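Side-chain contacts in sulfhydryl oxidase 1 (Homo sapiens, PDB 3LLK), which catalyses the oxidation of thiols to disulfides with molecular oxygen, using bound flavin-adenine dinucleotide (FAD): residues E20-Y25 with W123-F128; K47-L52 with H67-W72. One frame throughout, in Å; residues are numbered along the deposited sequence.

Interaction 1: E20-Y25 with W123-F128. With FAD (flavin-adenine dinucleotide), chain D.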
ATOM      1  N   GLU A  20      -4.097   9.478   0.918  1.00 21.26           N
ATOM      2  CA  GLU A  20      -4.873  10.057  -0.177  1.00 23.25           C
ATOM      3  C   GLU A  20      -3.985  10.395  -1.383  1.00 22.00           C
ATOM      4  O   GLU A  20      -4.428  10.304  -2.529  1.00 22.26           O
ATOM      5  CB  GLU A  20      -5.620  11.310   0.295  1.00 23.30           C
ATOM      6  CG  GLU A  20      -6.561  11.040   1.466  1.00 24.84           C
ATOM      7  CD  GLU A  20      -7.480  12.210   1.789  1.00 26.01           C
ATOM      8  OE1 GLU A  20      -7.074  13.378   1.592  1.00 29.45           O
ATOM      9  OE2 GLU A  20      -8.605  11.959   2.260  1.00 26.66           O
ATOM     10  N   SER A  21      -2.741  10.785  -1.127  1.00 21.82           N
ATOM     11  CA  SER A  21      -1.818  11.095  -2.213  1.00 22.85           C
ATOM     12  C   SER A  21      -1.498   9.811  -2.966  1.00 21.80           C
ATOM     13  O   SER A  21      -1.366   9.819  -4.191  1.00 22.68           O
ATOM     14  CB  SER A  21      -0.525  11.724  -1.679  1.00 23.84           C
ATOM     15  OG  SER A  21      -0.745  13.052  -1.227  1.00 22.94           O
ATOM     16  N   ALA A  22      -1.368   8.707  -2.228  1.00 21.48           N
ATOM     17  CA  ALA A  22      -1.098   7.416  -2.846  1.00 21.25           C
ATOM     18  C   ALA A  22      -2.247   7.105  -3.812  1.00 19.99           C
ATOM     19  O   ALA A  22      -2.018   6.772  -4.976  1.00 22.05           O
ATOM     20  CB  ALA A  22      -0.983   6.318  -1.768  1.00 22.17           C
ATOM     21  N   LEU A  23      -3.485   7.220  -3.335  1.00 19.85           N
ATOM     22  CA  LEU A  23      -4.648   6.978  -4.194  1.00 20.38           C
ATOM     23  C   LEU A  23      -4.604   7.871  -5.439  1.00 19.26           C
ATOM     24  O   LEU A  23      -4.834   7.418  -6.561  1.00 18.81           O
ATOM     25  CB  LEU A  23      -5.953   7.262  -3.440  1.00 22.77           C
ATOM     26  CG  LEU A  23      -6.357   6.344  -2.275  1.00 25.25           C
ATOM     27  CD1 LEU A  23      -7.741   6.753  -1.783  1.00 25.21           C
ATOM     28  CD2 LEU A  23      -6.369   4.893  -2.732  1.00 27.50           C
ATOM     29  N   HIS A  24      -4.317   9.148  -5.234  1.00 19.75           N
ATOM     30  CA  HIS A  24      -4.255  10.095  -6.345  1.00 21.26           C
ATOM     31  C   HIS A  24      -3.222   9.662  -7.396  1.00 22.44           C
ATOM     32  O   HIS A  24      -3.501   9.627  -8.594  1.00 24.08           O
ATOM     33  CB  HIS A  24      -3.878  11.480  -5.826  1.00 23.09           C
ATOM     34  CG  HIS A  24      -3.730  12.507  -6.905  1.00 25.85           C
ATOM     35  ND1 HIS A  24      -4.793  12.952  -7.661  1.00 27.70           N
ATOM     36  CD2 HIS A  24      -2.637  13.148  -7.381  1.00 27.80           C
ATOM     37  CE1 HIS A  24      -4.362  13.824  -8.555  1.00 28.20           C
ATOM     38  NE2 HIS A  24      -3.057  13.960  -8.406  1.00 28.07           N
ATOM     39  N   TYR A  25      -2.027   9.343  -6.922  1.00 22.30           N
ATOM     40  CA  TYR A  25      -0.929   8.936  -7.782  1.00 23.45           C
ATOM     41  C   TYR A  25      -1.258   7.648  -8.530  1.00 23.59           C
ATOM     42  O   TYR A  25      -0.939   7.495  -9.707  1.00 24.31           O
ATOM     43  CB  TYR A  25       0.329   8.747  -6.938  1.00 24.48           C
ATOM     44  CG  TYR A  25       1.603   8.778  -7.730  1.00 27.73           C
ATOM     45  CD1 TYR A  25       2.300   9.970  -7.914  1.00 30.30           C
ATOM     46  CD2 TYR A  25       2.118   7.617  -8.304  1.00 27.31           C
ATOM     47  CE1 TYR A  25       3.480  10.004  -8.648  1.00 31.97           C
ATOM     48  CE2 TYR A  25       3.301   7.644  -9.042  1.00 30.17           C
ATOM     49  CZ  TYR A  25       3.973   8.838  -9.207  1.00 31.19           C
ATOM     50  OH  TYR A  25       5.141   8.875  -9.925  1.00 37.02           O
ATOM     51  N   TRP A 123       3.697   1.339   0.229  1.00 20.12           N
ATOM     52  CA  TRP A 123       3.929   0.360   1.286  1.00 20.06           C
ATOM     53  C   TRP A 123       2.925   0.619   2.409  1.00 21.59           C
ATOM     54  O   TRP A 123       2.274  -0.307   2.899  1.00 21.34           O
ATOM     55  CB  TRP A 123       5.338   0.500   1.875  1.00 22.12           C
ATOM     56  CG  TRP A 123       6.405  -0.298   1.186  1.00 21.62           C
ATOM     57  CD1 TRP A 123       7.561   0.180   0.638  1.00 23.93           C
ATOM     58  CD2 TRP A 123       6.446  -1.724   1.030  1.00 23.04           C
ATOM     59  NE1 TRP A 123       8.320  -0.861   0.153  1.00 22.60           N
ATOM     60  CE2 TRP A 123       7.658  -2.037   0.380  1.00 24.12           C
ATOM     61  CE3 TRP A 123       5.574  -2.765   1.381  1.00 23.68           C
ATOM     62  CZ2 TRP A 123       8.024  -3.356   0.068  1.00 25.17           C
ATOM     63  CZ3 TRP A 123       5.940  -4.080   1.069  1.00 25.62           C
ATOM     64  CH2 TRP A 123       7.155  -4.357   0.418  1.00 24.94           C
ATOM     65  N   VAL A 124       2.809   1.882   2.822  1.00 20.25           N
ATOM     66  CA  VAL A 124       1.903   2.228   3.911  1.00 19.48           C
ATOM     67  C   VAL A 124       0.489   1.811   3.565  1.00 17.85           C
ATOM     68  O   VAL A 124      -0.165   1.148   4.369  1.00 18.00           O
ATOM     69  CB  VAL A 124       1.939   3.741   4.245  1.00 20.98           C
ATOM     70  CG1 VAL A 124       0.988   4.048   5.421  1.00 20.04           C
ATOM     71  CG2 VAL A 124       3.351   4.145   4.627  1.00 21.28           C
ATOM     72  N   LEU A 125       0.039   2.167   2.362  1.00 16.98           N
ATOM     73  CA  LEU A 125      -1.302   1.810   1.899  1.00 18.40           C
ATOM     74  C   LEU A 125      -1.502   0.295   1.937  1.00 18.68           C
ATOM     75  O   LEU A 125      -2.502  -0.186   2.474  1.00 18.03           O
ATOM     76  CB  LEU A 125      -1.533   2.332   0.470  1.00 16.41           C
ATOM     77  CG  LEU A 125      -2.789   1.887  -0.306  1.00 20.70           C
ATOM     78  CD1 LEU A 125      -4.044   2.219   0.497  1.00 20.98           C
ATOM     79  CD2 LEU A 125      -2.843   2.584  -1.675  1.00 19.04           C
ATOM     80  N   PHE A 126      -0.547  -0.453   1.379  1.00 19.60           N
ATOM     81  CA  PHE A 126      -0.631  -1.918   1.351  1.00 20.88           C
ATOM     82  C   PHE A 126      -0.763  -2.526   2.757  1.00 20.57           C
ATOM     83  O   PHE A 126      -1.644  -3.354   3.002  1.00 20.64           O
ATOM     84  CB  PHE A 126       0.602  -2.537   0.654  1.00 20.10           C
ATOM     85  CG  PHE A 126       0.626  -2.374  -0.856  1.00 18.80           C
ATOM     86  CD1 PHE A 126      -0.499  -1.946  -1.561  1.00 17.56           C
ATOM     87  CD2 PHE A 126       1.791  -2.656  -1.566  1.00 20.64           C
ATOM     88  CE1 PHE A 126      -0.459  -1.796  -2.961  1.00 17.40           C
ATOM     89  CE2 PHE A 126       1.842  -2.513  -2.961  1.00 20.87           C
ATOM     90  CZ  PHE A 126       0.716  -2.081  -3.655  1.00 18.38           C
ATOM     91  N   HIS A 127       0.132  -2.142   3.664  1.00 21.70           N
ATOM     92  CA  HIS A 127       0.090  -2.655   5.033  1.00 21.00           C
ATOM     93  C   HIS A 127      -1.262  -2.337   5.668  1.00 19.56           C
ATOM     94  O   HIS A 127      -1.872  -3.178   6.332  1.00 21.44           O
ATOM     95  CB  HIS A 127       1.201  -2.031   5.888  1.00 19.10           C
ATOM     96  CG  HIS A 127       2.573  -2.525   5.555  1.00 23.30           C
ATOM     97  ND1 HIS A 127       2.953  -3.836   5.734  1.00 23.87           N
ATOM     98  CD2 HIS A 127       3.646  -1.891   5.022  1.00 21.70           C
ATOM     99  CE1 HIS A 127       4.197  -3.991   5.323  1.00 21.79           C
ATOM    100  NE2 HIS A 127       4.641  -2.826   4.888  1.00 21.90           N
ATOM    101  N   PHE A 128      -1.738  -1.126   5.441  1.00 18.63           N
ATOM    102  CA  PHE A 128      -2.998  -0.721   6.026  1.00 20.22           C
ATOM    103  C   PHE A 128      -4.132  -1.595   5.524  1.00 20.62           C
ATOM    104  O   PHE A 128      -4.983  -2.015   6.313  1.00 20.40           O
ATOM    105  CB  PHE A 128      -3.274   0.753   5.744  1.00 22.55           C
ATOM    106  CG  PHE A 128      -4.014   1.443   6.852  1.00 24.09           C
ATOM    107  CD1 PHE A 128      -5.320   1.084   7.160  1.00 26.48           C
ATOM    108  CD2 PHE A 128      -3.390   2.431   7.610  1.00 26.76           C
ATOM    109  CE1 PHE A 128      -6.003   1.695   8.211  1.00 26.68           C
ATOM    110  CE2 PHE A 128      -4.061   3.054   8.664  1.00 28.83           C
ATOM    111  CZ  PHE A 128      -5.372   2.684   8.966  1.00 28.38           C
TER
HETATM  112  PA  FAD D 550       9.547   2.512   2.923  1.00 31.41           P
HETATM  113  O1A FAD D 550       8.853   3.050   1.721  1.00 29.19           O
HETATM  114  O2A FAD D 550      10.327   1.245   2.915  1.00 31.66           O
HETATM  115  O5B FAD D 550       8.552   2.413   4.132  1.00 31.46           O
HETATM  116  C5B FAD D 550       7.343   3.161   4.283  1.00 27.32           C
HETATM  117  C4B FAD D 550       7.223   3.271   5.781  1.00 27.49           C
HETATM  118  O4B FAD D 550       6.478   2.090   6.185  1.00 24.24           O
HETATM  119  C3B FAD D 550       8.323   3.620   6.807  1.00 26.44           C
HETATM  120  O3B FAD D 550       8.640   5.005   6.939  1.00 29.86           O
HETATM  121  C2B FAD D 550       7.795   2.935   7.985  1.00 27.18           C
HETATM  122  O2B FAD D 550       6.929   3.687   8.778  1.00 30.86           O
HETATM  123  C1B FAD D 550       7.019   1.719   7.457  1.00 25.77           C
HETATM  124  N9A FAD D 550       7.677   0.455   7.342  1.00 23.45           N
HETATM  125  C8A FAD D 550       9.035   0.087   7.148  1.00 22.50           C
HETATM  126  N7A FAD D 550       9.288  -1.180   7.129  1.00 22.75           N
HETATM  127  C5A FAD D 550       8.029  -1.728   7.334  1.00 23.05           C
HETATM  128  C6A FAD D 550       7.646  -3.077   7.461  1.00 23.17           C
HETATM  129  N6A FAD D 550       8.513  -4.097   7.421  1.00 22.28           N
HETATM  130  N1A FAD D 550       6.322  -3.399   7.690  1.00 25.55           N
HETATM  131  C2A FAD D 550       5.352  -2.461   7.874  1.00 26.47           C
HETATM  132  N3A FAD D 550       5.725  -1.115   7.752  1.00 24.86           N
HETATM  133  C4A FAD D 550       7.094  -0.807   7.476  1.00 23.28           C
HETATM  134  N1  FAD D 550      13.310   0.088  -4.273  1.00 70.69           N
HETATM  135  C2  FAD D 550      14.541  -0.258  -4.789  1.00 71.00           C
HETATM  136  O2  FAD D 550      15.389   0.646  -4.862  1.00 71.23           O
HETATM  137  N3  FAD D 550      14.584  -1.609  -5.110  1.00 70.53           N
HETATM  138  C4  FAD D 550      13.562  -2.581  -4.969  1.00 70.71           C
HETATM  139  O4  FAD D 550      13.759  -3.778  -5.361  1.00 70.86           O
HETATM  140  C4X FAD D 550      12.367  -2.131  -4.445  1.00 70.51           C
HETATM  141  N5  FAD D 550      11.236  -3.006  -4.360  1.00 69.87           N
HETATM  142  C5X FAD D 550       9.944  -2.591  -3.943  1.00 70.31           C
HETATM  143  C6  FAD D 550       8.888  -3.519  -4.015  1.00 70.47           C
HETATM  144  C7  FAD D 550       7.601  -3.103  -3.572  1.00 70.48           C
HETATM  145  C7M FAD D 550       6.504  -4.163  -3.681  1.00 71.00           C
HETATM  146  C8  FAD D 550       7.377  -1.787  -3.067  1.00 69.25           C
HETATM  147  C8M FAD D 550       6.106  -1.170  -2.520  1.00 68.96           C
HETATM  148  C9  FAD D 550       8.441  -0.885  -3.045  1.00 69.41           C
HETATM  149  C9A FAD D 550       9.748  -1.186  -3.508  1.00 69.59           C
HETATM  150  N10 FAD D 550      11.017  -0.412  -3.563  1.00 68.94           N
HETATM  151  C10 FAD D 550      12.238  -0.754  -4.083  1.00 69.87           C
HETATM  152  C1' FAD D 550      10.994   0.840  -2.876  1.00 66.52           C
HETATM  153  C2' FAD D 550      11.385   0.873  -1.430  1.00 64.01           C
HETATM  154  O2' FAD D 550      10.894  -0.304  -0.741  1.00 60.22           O
HETATM  155  C3' FAD D 550      10.984   2.065  -0.615  1.00 62.75           C
HETATM  156  O3' FAD D 550       9.580   2.269  -0.712  1.00 59.98           O
HETATM  157  C4' FAD D 550      11.720   3.384  -0.779  1.00 61.99           C
HETATM  158  O4' FAD D 550      13.155   3.162  -0.913  1.00 63.31           O
HETATM  159  C5' FAD D 550      11.444   4.456   0.184  1.00 58.69           C
HETATM  160  O5' FAD D 550      11.917   4.003   1.455  1.00 53.40           O
HETATM  161  P   FAD D 550      11.529   4.623   2.824  1.00 51.79           P
HETATM  162  O1P FAD D 550      12.785   4.576   3.574  1.00 54.35           O
HETATM  163  O2P FAD D 550      10.912   5.970   2.702  1.00 51.54           O
HETATM  164  O3P FAD D 550      10.448   3.672   3.545  1.00 41.96           O
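Leu125 reaches from helix 118-134 to Ala22 and Leu23 of helix 16-30, a small apolar contact probably between the two halves of the QSOX1 oxidase fragment, a pseudo-dimer of a functional and a degenerate sulfhydryl oxidase domain. The principle it illustrates is that one helix can serve two neighbours by giving different side chains to each. One methyl of Leu125, CD2, makes both contacts. CG stands anti to the backbone N (chi1 171°), which carries the branch out toward helix 16-30, and CD2 meets Ala22 CB at 4.2 Å. Leu23 arrives differently: its first bond does not aim at the partner helix, but the end of the side chain comes nearer, CD2 lying 4.3 Å from Leu125 CD2, methyl to methyl. No hydrogen bond joins the segments, and the three buried residues meet by van der Waals contact alone. Phe56 touches both Leu23 and Leu125, while Val62 and Leu66 of helix 60-75 pack on Leu23.

The same six residues of helix 118-134 give Trp123 and His127 to the FAD pocket. The His127 ring lies over adenine atom C2A, and its NE2 is hydrogen-bonded to His196 ND1. Flavin methyl C8M sits over one face of the Trp123 indole, toward its rim, and Trp123 NE1 donates a nearly straight hydrogen bond (165°) to FAD O2' at 2.8 Å.

Interaction 2: K47-L52 with H67-W72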
ATOM      1  N   LYS A  47      -9.941  -5.622  -9.105  1.00 27.10           N
ATOM      2  CA  LYS A  47      -9.820  -6.316  -7.829  1.00 27.43           C
ATOM      3  C   LYS A  47      -9.218  -5.387  -6.782  1.00 25.51           C
ATOM      4  O   LYS A  47      -9.621  -5.417  -5.621  1.00 24.48           O
ATOM      5  CB  LYS A  47      -8.958  -7.575  -7.972  1.00 29.38           C
ATOM      6  CG  LYS A  47      -9.672  -8.731  -8.659  1.00 36.68           C
ATOM      7  CD  LYS A  47      -8.796  -9.963  -8.776  1.00 39.04           C
ATOM      8  CE  LYS A  47      -9.546 -11.103  -9.465  1.00 43.93           C
ATOM      9  NZ  LYS A  47      -8.664 -12.267  -9.790  1.00 43.82           N
ATOM     10  N   PHE A  48      -8.253  -4.563  -7.192  1.00 23.26           N
ATOM     11  CA  PHE A  48      -7.615  -3.636  -6.259  1.00 23.55           C
ATOM     12  C   PHE A  48      -8.577  -2.515  -5.855  1.00 23.19           C
ATOM     13  O   PHE A  48      -8.618  -2.127  -4.693  1.00 21.05           O
ATOM     14  CB  PHE A  48      -6.340  -3.036  -6.875  1.00 23.20           C
ATOM     15  CG  PHE A  48      -5.514  -2.243  -5.901  1.00 24.01           C
ATOM     16  CD1 PHE A  48      -4.804  -2.882  -4.886  1.00 22.89           C
ATOM     17  CD2 PHE A  48      -5.454  -0.853  -5.990  1.00 21.95           C
ATOM     18  CE1 PHE A  48      -4.042  -2.146  -3.973  1.00 23.86           C
ATOM     19  CE2 PHE A  48      -4.697  -0.114  -5.084  1.00 21.15           C
ATOM     20  CZ  PHE A  48      -3.990  -0.761  -4.073  1.00 20.79           C
ATOM     21  N   VAL A  49      -9.340  -1.991  -6.815  1.00 22.43           N
ATOM     22  CA  VAL A  49     -10.297  -0.929  -6.515  1.00 22.91           C
ATOM     23  C   VAL A  49     -11.388  -1.486  -5.601  1.00 23.19           C
ATOM     24  O   VAL A  49     -11.863  -0.784  -4.713  1.00 21.69           O
ATOM     25  CB  VAL A  49     -10.932  -0.336  -7.808  1.00 22.41           C
ATOM     26  CG1 VAL A  49     -12.075   0.587  -7.465  1.00 23.28           C
ATOM     27  CG2 VAL A  49      -9.881   0.441  -8.581  1.00 23.18           C
ATOM     28  N   ALA A  50     -11.774  -2.746  -5.817  1.00 23.14           N
ATOM     29  CA  ALA A  50     -12.780  -3.387  -4.975  1.00 24.12           C
ATOM     30  C   ALA A  50     -12.225  -3.428  -3.554  1.00 24.37           C
ATOM     31  O   ALA A  50     -12.945  -3.166  -2.589  1.00 27.17           O
ATOM     32  CB  ALA A  50     -13.075  -4.810  -5.463  1.00 23.66           C
ATOM     33  N   VAL A  51     -10.942  -3.755  -3.431  1.00 24.48           N
ATOM     34  CA  VAL A  51     -10.286  -3.811  -2.123  1.00 24.51           C
ATOM     35  C   VAL A  51     -10.254  -2.421  -1.475  1.00 24.77           C
ATOM     36  O   VAL A  51     -10.532  -2.277  -0.281  1.00 21.49           O
ATOM     37  CB  VAL A  51      -8.849  -4.381  -2.242  1.00 25.77           C
ATOM     38  CG1 VAL A  51      -8.073  -4.152  -0.959  1.00 24.43           C
ATOM     39  CG2 VAL A  51      -8.914  -5.879  -2.532  1.00 26.70           C
ATOM     40  N   LEU A  52      -9.935  -1.394  -2.261  1.00 22.44           N
ATOM     41  CA  LEU A  52      -9.901  -0.037  -1.723  1.00 22.61           C
ATOM     42  C   LEU A  52     -11.285   0.403  -1.244  1.00 23.80           C
ATOM     43  O   LEU A  52     -11.443   0.915  -0.131  1.00 20.54           O
ATOM     44  CB  LEU A  52      -9.397   0.948  -2.782  1.00 21.47           C
ATOM     45  CG  LEU A  52      -7.952   0.726  -3.238  1.00 18.30           C
ATOM     46  CD1 LEU A  52      -7.654   1.649  -4.416  1.00 21.20           C
ATOM     47  CD2 LEU A  52      -6.990   0.990  -2.073  1.00 16.87           C
ATOM     48  N   HIS A  67     -16.284   4.058  -3.765  1.00 26.18           N
ATOM     49  CA  HIS A  67     -17.434   3.200  -4.058  1.00 27.89           C
ATOM     50  C   HIS A  67     -17.999   3.553  -5.437  1.00 27.46           C
ATOM     51  O   HIS A  67     -18.407   2.669  -6.202  1.00 27.53           O
ATOM     52  CB  HIS A  67     -18.519   3.385  -2.986  1.00 34.04           C
ATOM     53  CG  HIS A  67     -19.801   2.674  -3.292  1.00 39.87           C
ATOM     54  ND1 HIS A  67     -19.981   1.327  -3.062  1.00 43.37           N
ATOM     55  CD2 HIS A  67     -20.950   3.115  -3.857  1.00 41.53           C
ATOM     56  CE1 HIS A  67     -21.184   0.968  -3.474  1.00 43.36           C
ATOM     57  NE2 HIS A  67     -21.792   2.035  -3.961  1.00 43.22           N
ATOM     58  N   SER A  68     -18.008   4.844  -5.763  1.00 24.76           N
ATOM     59  CA  SER A  68     -18.532   5.289  -7.058  1.00 24.84           C
ATOM     60  C   SER A  68     -17.637   4.813  -8.208  1.00 24.76           C
ATOM     61  O   SER A  68     -18.132   4.425  -9.262  1.00 24.01           O
ATOM     62  CB  SER A  68     -18.660   6.817  -7.085  1.00 27.46           C
ATOM     63  OG  SER A  68     -19.207   7.272  -8.312  1.00 27.98           O
ATOM     64  N   VAL A  69     -16.323   4.835  -8.002  1.00 24.81           N
ATOM     65  CA  VAL A  69     -15.400   4.378  -9.040  1.00 25.35           C
ATOM     66  C   VAL A  69     -15.501   2.862  -9.155  1.00 25.54           C
ATOM     67  O   VAL A  69     -15.529   2.320 -10.254  1.00 25.52           O
ATOM     68  CB  VAL A  69     -13.939   4.762  -8.717  1.00 26.54           C
ATOM     69  CG1 VAL A  69     -13.008   4.150  -9.745  1.00 25.73           C
ATOM     70  CG2 VAL A  69     -13.788   6.291  -8.715  1.00 26.40           C
ATOM     71  N   ASN A  70     -15.575   2.190  -8.010  1.00 26.88           N
ATOM     72  CA  ASN A  70     -15.685   0.738  -7.973  1.00 29.50           C
ATOM     73  C   ASN A  70     -16.908   0.290  -8.780  1.00 31.28           C
ATOM     74  O   ASN A  70     -16.812  -0.605  -9.624  1.00 30.35           O
ATOM     75  CB  ASN A  70     -15.822   0.253  -6.528  1.00 28.61           C
ATOM     76  CG  ASN A  70     -15.679  -1.252  -6.403  1.00 30.45           C
ATOM     77  OD1 ASN A  70     -16.262  -1.869  -5.513  1.00 34.87           O
ATOM     78  ND2 ASN A  70     -14.892  -1.848  -7.284  1.00 26.04           N
ATOM     79  N   GLU A  71     -18.051   0.923  -8.517  1.00 32.92           N
ATOM     80  CA  GLU A  71     -19.295   0.584  -9.209  1.00 34.85           C
ATOM     81  C   GLU A  71     -19.242   0.900 -10.703  1.00 34.79           C
ATOM     82  O   GLU A  71     -19.776   0.151 -11.525  1.00 33.80           O
ATOM     83  CB  GLU A  71     -20.478   1.308  -8.557  1.00 37.28           C
ATOM     84  CG  GLU A  71     -20.838   0.753  -7.190  1.00 40.30           C
ATOM     85  CD  GLU A  71     -20.928  -0.768  -7.191  1.00 43.36           C
ATOM     86  OE1 GLU A  71     -21.630  -1.327  -8.062  1.00 46.69           O
ATOM     87  OE2 GLU A  71     -20.301  -1.410  -6.321  1.00 45.13           O
ATOM     88  N   TRP A  72     -18.593   2.004 -11.057  1.00 32.98           N
ATOM     89  CA  TRP A  72     -18.466   2.360 -12.463  1.00 32.24           C
ATOM     90  C   TRP A  72     -17.688   1.256 -13.188  1.00 32.58           C
ATOM     91  O   TRP A  72     -18.050   0.852 -14.294  1.00 30.94           O
ATOM     92  CB  TRP A  72     -17.721   3.681 -12.619  1.00 31.53           C
ATOM     93  CG  TRP A  72     -17.563   4.086 -14.048  1.00 33.81           C
ATOM     94  CD1 TRP A  72     -18.482   4.734 -14.825  1.00 33.54           C
ATOM     95  CD2 TRP A  72     -16.423   3.847 -14.887  1.00 33.29           C
ATOM     96  NE1 TRP A  72     -17.984   4.919 -16.094  1.00 35.91           N
ATOM     97  CE2 TRP A  72     -16.723   4.381 -16.161  1.00 34.78           C
ATOM     98  CE3 TRP A  72     -15.180   3.231 -14.687  1.00 32.00           C
ATOM     99  CZ2 TRP A  72     -15.823   4.318 -17.234  1.00 35.89           C
ATOM    100  CZ3 TRP A  72     -14.282   3.168 -15.755  1.00 34.99           C
ATOM    101  CH2 TRP A  72     -14.610   3.710 -17.011  1.00 35.41           C
TER
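Val49 and Asn70 pass alongside each other, each reaching toward the other's helix, where helices 39-55 and 60-75 pack as an antiparallel helical hairpin. The short segments cross at -149° with their axes 9.0 Å apart, and the pair exemplifies how a buried polar side chain can be accommodated by setting its amide against a neighbouring backbone. Val49 supplies a single branch: CG1 is anti to the backbone N (chi1 170°) and its methyl presses on the backbone of the other helix, 3.6 Å from Asn70 CA. The same methyl lies 4.3 Å from Val69 CG1, so it spans two consecutive residues of helix 60-75, and Val69 in turn packs on Phe86 of helix 83-92.

Asn70 reaches back toward helix 39-55. With CG likewise anti to its backbone N (chi1 -169°), the side chain extends across the interface and carries its amide past Val49 to the main chain of Ala50. Asn70 ND2 lies between Val49 CG1, at 3.7 Å, and the main chain of Ala50, where N is 3.6 Å away. On the amide's other branch, Asn70 OD1 is 3.8 Å from Ala50 CA. No hydrogen bond crosses between the segments; the polar group is held here by packing. The Ala50 methyl joins in, with CB 3.9 Å from Asn70 ND2, and that same nitrogen rests 3.5 Å from Ala50 CA.

Early in the chain comes helix 16-30, whose residues 20-25 wait for a partner nearly a hundred residues ahead. Helices 39-55 and 60-75 follow, and interaction 2 closes a short loop between them, with only 14 residues separating its segments. Interaction 1 closes later, when helix 118-134 arrives, so the long loop encloses the short one without crossing it. The two contacts, their centres about 15 Å apart, share one apolar core: Phe48 packs against Phe126, and Leu52 touches both Leu23 and Leu125. Helix 39-55 thereby joins the hairpin of interaction 2 to the helix pair of interaction 1, beside helix 118-134, which also lines the FAD pocket.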